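Long-range contact in endo-1,4-b-d-mannanase (Trichoderma reesei, PDB 1QNO), which hydrolyses internal beta-1,4-mannosidic linkages in mannans as an endo-acting mannanase of glycoside hydrolase family 5: residues D87-L92 with Q149-R154. Residues are numbered along the deposited sequence; the frame is centred on the assembly and turned at random.
Sequences DGLQTL and QAVVSR
Val-151 meets Leu-89 and Leu-92 with a different methyl for each. Its CG2 lies 4.4 Å from Leu-89 CD2, while CG1 comes to 4.5 Å from Leu-92 CD2. The valine therefore reaches two leucines about one helical turn apart, in a loose, wholly apolar contact. Leu-89 and Leu-92 both point their CB toward the 149-154 helix, and the backbones stay well separated, with 8.1 Å between Leu-89 CA and Val-151 CA.

Further along, the hydroxyl of Ser-153 folds back on its own helix, OG donating to Gln-149 O at 2.8 Å. That carbonyl also accepts from Ser-153 N, and the hydroxyl approaches it tilted 21° from the carbonyl plane.

Arg-154 then reaches across to the other helix. Its chain bends at chi3 (90°), and the guanidinium lays one face over Leu-89 CB, offset toward the rim of the group; NE is 4.1 Å from that carbon. Gln-90 CG approaches NH2 obliquely at 4.4 Å, while the amide of Gln-90 bonds through NE2 to Thr-84 O. No hydrogen bond joins the two segments, but NH2 of Arg-154 makes a salt bridge with Asp-93, just beyond Leu-92, so a charged link borders the apolar packing.

The fold is a TIM barrel, and this contact joins two outer helices, 89-101 near its start and 138-155 near its end, with strand 105-109 and then helix 119-127 between them in the chain. Tyr-147 and Phe-72 also touch Leu-89, Val-151 packs on Trp-164 of strand 161-165, and Val-152 touches both that tryptophan and Leu-194 of helix 178-194.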
loop_
_atom_site.group_PDB
_atom_site.type_symbol
_atom_site.label_atom_id
_atom_site.label_comp_id
_atom_site.label_asym_id
_atom_site.label_seq_id
_atom_site.Cartn_x
_atom_site.Cartn_y
_atom_site.Cartn_z
ATOM N N ASP A 87 -7.048 21.744 -4.010
ATOM C CA ASP A 87 -7.807 20.612 -4.488
ATOM C C ASP A 87 -6.862 19.500 -4.995
ATOM O O ASP A 87 -7.277 18.750 -5.902
ATOM C CB ASP A 87 -8.727 21.020 -5.622
ATOM C CG ASP A 87 -8.117 21.842 -6.739
ATOM O OD1 ASP A 87 -6.915 22.121 -6.825
ATOM O OD2 ASP A 87 -8.910 22.265 -7.648
ATOM N N GLY A 88 -5.574 19.659 -4.690
ATOM C CA GLY A 88 -4.494 18.833 -5.143
ATOM C C GLY A 88 -3.697 18.220 -4.014
ATOM O O GLY A 88 -4.231 17.820 -2.958
ATOM N N LEU A 89 -2.394 18.111 -4.123
ATOM C CA LEU A 89 -1.492 17.515 -3.134
ATOM C C LEU A 89 -1.491 18.206 -1.781
ATOM O O LEU A 89 -1.005 17.605 -0.830
ATOM C CB LEU A 89 -0.066 17.382 -3.648
ATOM C CG LEU A 89 0.139 16.379 -4.801
ATOM C CD1 LEU A 89 1.521 16.622 -5.421
ATOM C CD2 LEU A 89 -0.008 14.986 -4.199
ATOM N N GLN A 90 -2.092 19.395 -1.671
ATOM C CA GLN A 90 -2.320 19.953 -0.352
ATOM C C GLN A 90 -3.239 19.077 0.476
ATOM O O GLN A 90 -3.002 19.085 1.711
ATOM C CB GLN A 90 -2.793 21.404 -0.425
ATOM C CG GLN A 90 -1.730 22.361 -0.905
ATOM C CD GLN A 90 -2.360 23.752 -0.987
ATOM O OE1 GLN A 90 -3.224 24.135 -0.210
ATOM N NE2 GLN A 90 -1.981 24.517 -2.004
ATOM N N THR A 91 -4.146 18.258 -0.013
ATOM C CA THR A 91 -4.934 17.361 0.801
ATOM C C THR A 91 -4.046 16.243 1.307
ATOM O O THR A 91 -4.131 15.922 2.490
ATOM C CB THR A 91 -6.224 16.789 0.149
ATOM O OG1 THR A 91 -5.869 15.810 -0.821
ATOM C CG2 THR A 91 -6.821 17.945 -0.661
ATOM N N LEU A 92 -3.114 15.778 0.480
ATOM C CA LEU A 92 -2.155 14.759 0.964
ATOM C C LEU A 92 -1.235 15.438 1.958
ATOM O O LEU A 92 -0.862 14.763 2.933
ATOM C CB LEU A 92 -1.400 14.109 -0.180
ATOM C CG LEU A 92 -0.478 12.920 0.135
ATOM C CD1 LEU A 92 -1.249 11.758 0.690
ATOM C CD2 LEU A 92 0.263 12.462 -1.124
ATOM N N GLN A 149 8.949 12.288 -8.047
ATOM C CA GLN A 149 9.723 13.384 -7.528
ATOM C C GLN A 149 8.864 14.458 -6.861
ATOM O O GLN A 149 9.314 14.823 -5.754
ATOM C CB GLN A 149 10.678 14.010 -8.551
ATOM C CG GLN A 149 11.644 14.964 -7.892
ATOM C CD GLN A 149 11.174 16.370 -7.603
ATOM O OE1 GLN A 149 10.176 16.872 -8.119
ATOM N NE2 GLN A 149 11.891 17.036 -6.685
ATOM N N ALA A 150 7.710 14.782 -7.368
ATOM C CA ALA A 150 6.799 15.769 -6.808
ATOM C C ALA A 150 6.191 15.345 -5.476
ATOM O O ALA A 150 6.051 16.171 -4.568
ATOM C CB ALA A 150 5.665 16.117 -7.766
ATOM N N VAL A 151 6.013 14.034 -5.287
ATOM C CA VAL A 151 5.466 13.523 -4.039
ATOM C C VAL A 151 6.597 13.372 -3.014
ATOM O O VAL A 151 6.576 13.890 -1.902
ATOM C CB VAL A 151 4.715 12.209 -4.232
ATOM C CG1 VAL A 151 4.294 11.627 -2.870
ATOM C CG2 VAL A 151 3.435 12.396 -5.068
ATOM N N VAL A 152 7.625 12.630 -3.392
ATOM C CA VAL A 152 8.765 12.358 -2.552
ATOM C C VAL A 152 9.429 13.598 -1.954
ATOM O O VAL A 152 9.731 13.653 -0.733
ATOM C CB VAL A 152 9.809 11.395 -3.142
ATOM C CG1 VAL A 152 11.008 11.246 -2.208
ATOM C CG2 VAL A 152 9.277 9.990 -3.362
ATOM N N SER A 153 9.635 14.590 -2.805
ATOM C CA SER A 153 10.269 15.801 -2.350
ATOM C C SER A 153 9.438 16.547 -1.310
ATOM O O SER A 153 10.008 17.372 -0.557
ATOM C CB SER A 153 10.609 16.730 -3.501
ATOM O OG SER A 153 9.431 17.110 -4.183
ATOM N N ARG A 154 8.131 16.371 -1.330
ATOM C CA ARG A 154 7.343 16.985 -0.277
ATOM C C ARG A 154 7.618 16.376 1.089
ATOM O O ARG A 154 7.479 17.122 2.101
ATOM C CB ARG A 154 5.834 16.899 -0.520
ATOM C CG ARG A 154 5.387 17.617 -1.768
ATOM C CD ARG A 154 3.909 17.602 -2.011
ATOM N NE ARG A 154 3.118 18.678 -1.467
ATOM C CZ ARG A 154 3.044 19.868 -2.093
ATOM N NH1 ARG A 154 3.685 20.067 -3.247
ATOM N NH2 ARG A 154 2.285 20.795 -1.518
#